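Local coordinates for protein nucleoporin NUP159 (Saccharomyces cerevisiae, PDB 1XIP) that serves as a nuclear pore component whose N-terminal beta-propeller domain functions in mRNA export by tethering the helicase Dbp5 to the pore, at residues A[39-44]-A[129-134]; A[34-39]-A[87-92]. All coordinates share one frame; numbering follows the deposited sequence.

How the contacts relate
Both contacts draw one side from a continuous run of chain, 34-44, that leads into the beta-propeller's strand 43-46 and meets the first strands of two further four-stranded sheets. Along the chain 34-39 and 39-44 come first, then 87-92 and finally 129-134, and the two contacts interleave. Contact 2 sets 34-39 against the start of strand 90-96; contact 1 sets 39-44 against strand 129-134. Their centres lie about 9 Å apart and they share Ser39. Gln41 N lies 2.6 Å from Ile91 O, a probable hydrogen bond, and Asn42 ND2 probably bonds Val90 O. One irregular run thus links three consecutive sheets, with contact 1 centred about 7 Å and contact 2 about 14 Å from the chain's centre.

Contact 1: A[39-44]-A[129-134]; sequences SLQNLD and VFQLKN
Ser39 and Gln41 reach from the run entering strand 43-46 to the backbone of 129-134, first strand of another four-stranded sheet of the beta-propeller. Two bonds from one residue converge on Phe130 O: Ser39 N donates at 3.0 Å within the carbonyl plane, and Ser39 OG donates at 2.7 Å from a position tilted 22° out of it. With chi1 at 62°, OG sits between its own N and carbonyl carbon, on the side of Phe130 O. The acceptor lies at a classic beta bulge, where Phe130 and Gln131 both face Leu142. Further along, the extended side chain of Gln41 ends in NE2, which bonds Leu132 O at 2.8 Å, nearly in line with the carbonyl, though the N-H is bent off that line (144°). Packing is slighter: Gln131 CG rests against Ser39 OG, while its amide turns to Phe168 O. A water bridge forms a third group. Without the Gln41 amide, as with an alanine here, Leu132 O is likely to lose its donor and the water one of its partners. Lys133, bent at chi2, crosses Gln41 at about a right angle, and the water joins them, donating to Gln41 OE1 at 2.6 Å and accepting from Lys133 NZ at 3.1 Å.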
loop_
_atom_site.group_PDB
_atom_site.type_symbol
_atom_site.label_atom_id
_atom_site.label_comp_id
_atom_site.label_asym_id
_atom_site.label_seq_id
_atom_site.Cartn_x
_atom_site.Cartn_y
_atom_site.Cartn_z
ATOM N N SER A 39 -8.225 -3.862 -1.400
ATOM C CA SER A 39 -6.858 -3.571 -1.075
ATOM C C SER A 39 -6.858 -3.222 0.405
ATOM O O SER A 39 -7.761 -2.544 0.888
ATOM C CB SER A 39 -6.342 -2.451 -1.929
ATOM O OG SER A 39 -7.078 -1.290 -1.690
ATOM N N LEU A 40 -5.902 -3.756 1.148
ATOM C CA LEU A 40 -5.955 -3.635 2.594
ATOM C C LEU A 40 -4.836 -2.751 3.058
ATOM O O LEU A 40 -3.717 -2.872 2.570
ATOM C CB LEU A 40 -5.850 -4.997 3.266
ATOM C CG LEU A 40 -6.674 -6.200 2.817
ATOM C CD1 LEU A 40 -6.166 -7.442 3.564
ATOM C CD2 LEU A 40 -8.091 -5.984 3.143
ATOM N N GLN A 41 -5.140 -1.863 4.001
ATOM C CA GLN A 41 -4.153 -0.966 4.570
ATOM C C GLN A 41 -4.339 -0.955 6.055
ATOM O O GLN A 41 -4.813 0.039 6.639
ATOM C CB GLN A 41 -4.322 0.414 4.000
ATOM C CG GLN A 41 -3.810 0.486 2.581
ATOM C CD GLN A 41 -4.096 1.800 1.935
ATOM O OE1 GLN A 41 -3.232 2.682 1.909
ATOM N NE2 GLN A 41 -5.312 1.949 1.392
ATOM N N ASN A 42 -3.974 -2.077 6.670
ATOM C CA ASN A 42 -4.430 -2.393 7.998
ATOM C C ASN A 42 -3.389 -2.125 9.096
ATOM O O ASN A 42 -3.424 -2.754 10.177
ATOM C CB ASN A 42 -4.903 -3.836 8.021
ATOM C CG ASN A 42 -6.258 -4.010 7.371
ATOM O OD1 ASN A 42 -6.706 -3.177 6.589
ATOM N ND2 ASN A 42 -6.914 -5.098 7.690
ATOM N N LEU A 43 -2.474 -1.191 8.822
ATOM C CA LEU A 43 -1.499 -0.759 9.814
ATOM C C LEU A 43 -1.092 0.666 9.543
ATOM O O LEU A 43 -0.748 1.017 8.410
ATOM C CB LEU A 43 -0.259 -1.659 9.782
ATOM C CG LEU A 43 0.925 -1.145 10.588
ATOM C CD1 LEU A 43 0.776 -1.578 12.049
ATOM C CD2 LEU A 43 2.219 -1.634 10.030
ATOM N N ASP A 44 -1.104 1.481 10.587
ATOM C CA ASP A 44 -0.627 2.857 10.499
ATOM C C ASP A 44 0.144 3.214 11.758
ATOM O O ASP A 44 -0.048 2.606 12.800
ATOM C CB ASP A 44 -1.779 3.836 10.303
ATOM C CG ASP A 44 -1.313 5.209 9.798
ATOM O OD1 ASP A 44 -0.162 5.315 9.308
ATOM O OD2 ASP A 44 -2.046 6.235 9.827
ATOM N N VAL A 129 -16.460 -0.801 -1.180
ATOM C CA VAL A 129 -15.300 -0.007 -1.543
ATOM C C VAL A 129 -14.067 -0.892 -1.690
ATOM O O VAL A 129 -13.927 -1.872 -0.959
ATOM C CB VAL A 129 -15.100 1.108 -0.503
ATOM C CG1 VAL A 129 -13.705 1.696 -0.571
ATOM C CG2 VAL A 129 -16.154 2.189 -0.698
ATOM N N PHE A 130 -13.197 -0.563 -2.650
ATOM C CA PHE A 130 -11.968 -1.326 -2.922
ATOM C C PHE A 130 -10.720 -0.675 -2.291
ATOM O O PHE A 130 -9.785 -1.368 -1.870
ATOM C CB PHE A 130 -11.708 -1.419 -4.441
ATOM C CG PHE A 130 -12.623 -2.352 -5.182
ATOM C CD1 PHE A 130 -13.210 -3.464 -4.546
ATOM C CD2 PHE A 130 -12.890 -2.131 -6.544
ATOM C CE1 PHE A 130 -14.067 -4.333 -5.248
ATOM C CE2 PHE A 130 -13.736 -2.994 -7.266
ATOM C CZ PHE A 130 -14.333 -4.100 -6.614
ATOM N N GLN A 131 -10.694 0.658 -2.293
ATOM C CA GLN A 131 -9.507 1.404 -1.898
ATOM C C GLN A 131 -9.826 2.763 -1.325
ATOM O O GLN A 131 -10.705 3.461 -1.826
ATOM C CB GLN A 131 -8.547 1.573 -3.078
ATOM C CG GLN A 131 -7.092 1.821 -2.626
ATOM C CD GLN A 131 -6.178 2.158 -3.765
ATOM O OE1 GLN A 131 -5.984 1.345 -4.653
ATOM N NE2 GLN A 131 -5.623 3.361 -3.755
ATOM N N LEU A 132 -9.091 3.128 -0.279
ATOM C CA LEU A 132 -9.212 4.424 0.355
ATOM C C LEU A 132 -7.838 4.984 0.535
ATOM O O LEU A 132 -6.900 4.242 0.865
ATOM C CB LEU A 132 -9.831 4.284 1.735
ATOM C CG LEU A 132 -11.316 4.015 1.841
ATOM C CD1 LEU A 132 -11.546 2.663 2.456
ATOM C CD2 LEU A 132 -11.924 5.084 2.695
ATOM N N LYS A 133 -7.707 6.287 0.321
ATOM C CA LYS A 133 -6.499 7.009 0.664
ATOM C C LYS A 133 -6.871 8.301 1.351
ATOM O O LYS A 133 -7.774 9.038 0.909
ATOM C CB LYS A 133 -5.678 7.326 -0.576
ATOM C CG LYS A 133 -4.357 6.570 -0.703
ATOM C CD LYS A 133 -3.273 7.022 0.308
ATOM C CE LYS A 133 -2.248 5.870 0.599
ATOM N NZ LYS A 133 -1.619 5.881 1.991
ATOM N N ASN A 134 -6.171 8.578 2.441
ATOM C CA ASN A 134 -6.315 9.846 3.109
ATOM C C ASN A 134 -5.223 10.808 2.672
ATOM O O ASN A 134 -4.050 10.435 2.634
ATOM C CB ASN A 134 -6.279 9.649 4.611
ATOM C CG ASN A 134 -6.187 10.952 5.353
ATOM O OD1 ASN A 134 -5.333 11.116 6.217
ATOM N ND2 ASN A 134 -7.062 11.903 5.008
HETATM O O HOH W 1 -3.806 4.475 3.695
#

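Contact 2: A[34-39]-A[87-92]; sequences KLPFAS and IPDVIF
Pro36 and Ala38 turn their CB atoms onto Ile91, packing the irregular run 34-39 of the beta-propeller against the start of strand 90-96. The apolar contact centres on one methyl group: Ile91 CG2 lies 3.8 Å from Ala38 CB and 3.9 Å from Pro36 CB. Chi1 of 60° tucks CG1 between the backbone N and the carbonyl carbon and sets CG2 beside N, where it meets both residues. Between Pro36 and Ala38, Phe37 is the centre of an inverse gamma turn, closed by a weak bond from Ala38 N to Pro36 O; the turn presents Pro36 and Ala38 to the same isoleucine while Phe37 points away, its ring edge-to-face with Phe276.

The polar groups meet this surface by van der Waals contact alone. The Asp89 carboxylate runs antiparallel alongside the proline ring, OD2 3.8 Å from Pro36 CB and OD1 4.0 Å from Pro36 CG; OD2 also makes a long, weak ion pair with Arg105. Ser39 O lies 3.8 Å from Ile91 CB. Ile91 and Phe92 form a classic beta bulge, both facing Ser103.

No hydrogen bond crosses between the two segments, so the contact rests mainly on nonpolar packing around Ile91; the hydrogen bonds of Ser39 to Phe130 and of Gln41 to Ile91 tie the same run to the strands beside it.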
loop_
_atom_site.group_PDB
_atom_site.type_symbol
_atom_site.label_atom_id
_atom_site.label_comp_id
_atom_site.label_asym_id
_atom_site.label_seq_id
_atom_site.Cartn_x
_atom_site.Cartn_y
_atom_site.Cartn_z
ATOM N N LYS A 34 -8.645 -16.306 4.507
ATOM C CA LYS A 34 -9.857 -15.622 4.076
ATOM C C LYS A 34 -9.773 -14.116 4.408
ATOM O O LYS A 34 -10.078 -13.701 5.524
ATOM C CB LYS A 34 -11.087 -16.283 4.717
ATOM C CG LYS A 34 -12.412 -15.912 4.075
ATOM C CD LYS A 34 -13.604 -16.472 4.891
ATOM C CE LYS A 34 -14.888 -16.575 4.043
ATOM N NZ LYS A 34 -16.110 -16.776 4.890
ATOM N N LEU A 35 -9.344 -13.319 3.426
ATOM C CA LEU A 35 -9.129 -11.879 3.584
ATOM C C LEU A 35 -10.228 -11.129 2.852
ATOM O O LEU A 35 -10.728 -11.634 1.861
ATOM C CB LEU A 35 -7.812 -11.490 2.935
ATOM C CG LEU A 35 -6.443 -11.853 3.488
ATOM C CD1 LEU A 35 -6.057 -10.893 4.570
ATOM C CD2 LEU A 35 -6.300 -13.307 3.951
ATOM N N PRO A 36 -10.593 -9.924 3.301
ATOM C CA PRO A 36 -11.602 -9.128 2.590
ATOM C C PRO A 36 -11.099 -8.773 1.197
ATOM O O PRO A 36 -9.977 -8.279 1.080
ATOM C CB PRO A 36 -11.733 -7.869 3.450
ATOM C CG PRO A 36 -11.228 -8.264 4.770
ATOM C CD PRO A 36 -10.106 -9.230 4.508
ATOM N N PHE A 37 -11.898 -9.043 0.165
ATOM C CA PHE A 37 -11.489 -8.818 -1.213
ATOM C C PHE A 37 -11.458 -7.331 -1.536
ATOM O O PHE A 37 -12.362 -6.787 -2.163
ATOM C CB PHE A 37 -12.399 -9.581 -2.191
ATOM C CG PHE A 37 -11.811 -9.731 -3.570
ATOM C CD1 PHE A 37 -10.646 -10.469 -3.776
ATOM C CD2 PHE A 37 -12.411 -9.123 -4.660
ATOM C CE1 PHE A 37 -10.092 -10.592 -5.054
ATOM C CE2 PHE A 37 -11.858 -9.243 -5.941
ATOM C CZ PHE A 37 -10.696 -9.972 -6.130
ATOM N N ALA A 38 -10.386 -6.681 -1.092
ATOM C CA ALA A 38 -10.172 -5.247 -1.263
ATOM C C ALA A 38 -8.710 -5.024 -1.040
ATOM O O ALA A 38 -7.996 -5.912 -0.548
ATOM C CB ALA A 38 -10.969 -4.463 -0.248
ATOM N N SER A 39 -8.225 -3.862 -1.400
ATOM C CA SER A 39 -6.858 -3.571 -1.075
ATOM C C SER A 39 -6.858 -3.222 0.405
ATOM O O SER A 39 -7.761 -2.544 0.888
ATOM C CB SER A 39 -6.342 -2.451 -1.929
ATOM O OG SER A 39 -7.078 -1.290 -1.690
ATOM N N ILE A 87 -14.011 -5.968 14.784
ATOM C CA ILE A 87 -14.650 -5.485 13.564
ATOM C C ILE A 87 -14.239 -6.404 12.410
ATOM O O ILE A 87 -13.074 -6.423 12.005
ATOM C CB ILE A 87 -14.266 -4.017 13.243
ATOM C CG1 ILE A 87 -14.129 -3.191 14.523
ATOM C CG2 ILE A 87 -15.307 -3.391 12.307
ATOM C CD1 ILE A 87 -13.494 -1.822 14.341
ATOM N N PRO A 88 -15.199 -7.172 11.900
ATOM C CA PRO A 88 -14.949 -8.184 10.856
ATOM C C PRO A 88 -14.193 -7.744 9.573
ATOM O O PRO A 88 -13.145 -8.344 9.225
ATOM C CB PRO A 88 -16.364 -8.672 10.509
ATOM C CG PRO A 88 -17.137 -8.451 11.770
ATOM C CD PRO A 88 -16.610 -7.164 12.326
ATOM N N ASP A 89 -14.694 -6.750 8.862
ATOM C CA ASP A 89 -14.221 -6.570 7.485
ATOM C C ASP A 89 -13.295 -5.370 7.265
ATOM O O ASP A 89 -13.510 -4.602 6.342
ATOM C CB ASP A 89 -15.441 -6.466 6.548
ATOM C CG ASP A 89 -15.318 -7.345 5.300
ATOM O OD1 ASP A 89 -15.193 -8.603 5.442
ATOM O OD2 ASP A 89 -15.375 -6.857 4.137
ATOM N N VAL A 90 -12.262 -5.187 8.076
ATOM C CA VAL A 90 -11.519 -3.933 7.915
ATOM C C VAL A 90 -10.432 -3.927 6.862
ATOM O O VAL A 90 -9.668 -4.889 6.727
ATOM C CB VAL A 90 -11.114 -3.191 9.252
ATOM C CG1 VAL A 90 -11.464 -3.994 10.467
ATOM C CG2 VAL A 90 -9.655 -2.748 9.235
ATOM N N ILE A 91 -10.400 -2.833 6.099
ATOM C CA ILE A 91 -9.532 -2.716 4.942
ATOM C C ILE A 91 -8.639 -1.495 5.033
ATOM O O ILE A 91 -7.713 -1.333 4.237
ATOM C CB ILE A 91 -10.373 -2.707 3.645
ATOM C CG1 ILE A 91 -11.351 -1.529 3.620
ATOM C CG2 ILE A 91 -11.151 -4.005 3.515
ATOM C CD1 ILE A 91 -11.734 -1.104 2.232
ATOM N N PHE A 92 -8.906 -0.648 6.024
ATOM C CA PHE A 92 -8.286 0.663 6.093
ATOM C C PHE A 92 -8.269 1.212 7.503
ATOM O O PHE A 92 -9.273 1.258 8.179
ATOM C CB PHE A 92 -9.004 1.658 5.171
ATOM C CG PHE A 92 -8.433 3.039 5.224
ATOM C CD1 PHE A 92 -7.381 3.404 4.383
ATOM C CD2 PHE A 92 -8.923 3.981 6.127
ATOM C CE1 PHE A 92 -6.835 4.687 4.422
ATOM C CE2 PHE A 92 -8.380 5.277 6.169
ATOM C CZ PHE A 92 -7.337 5.625 5.305
#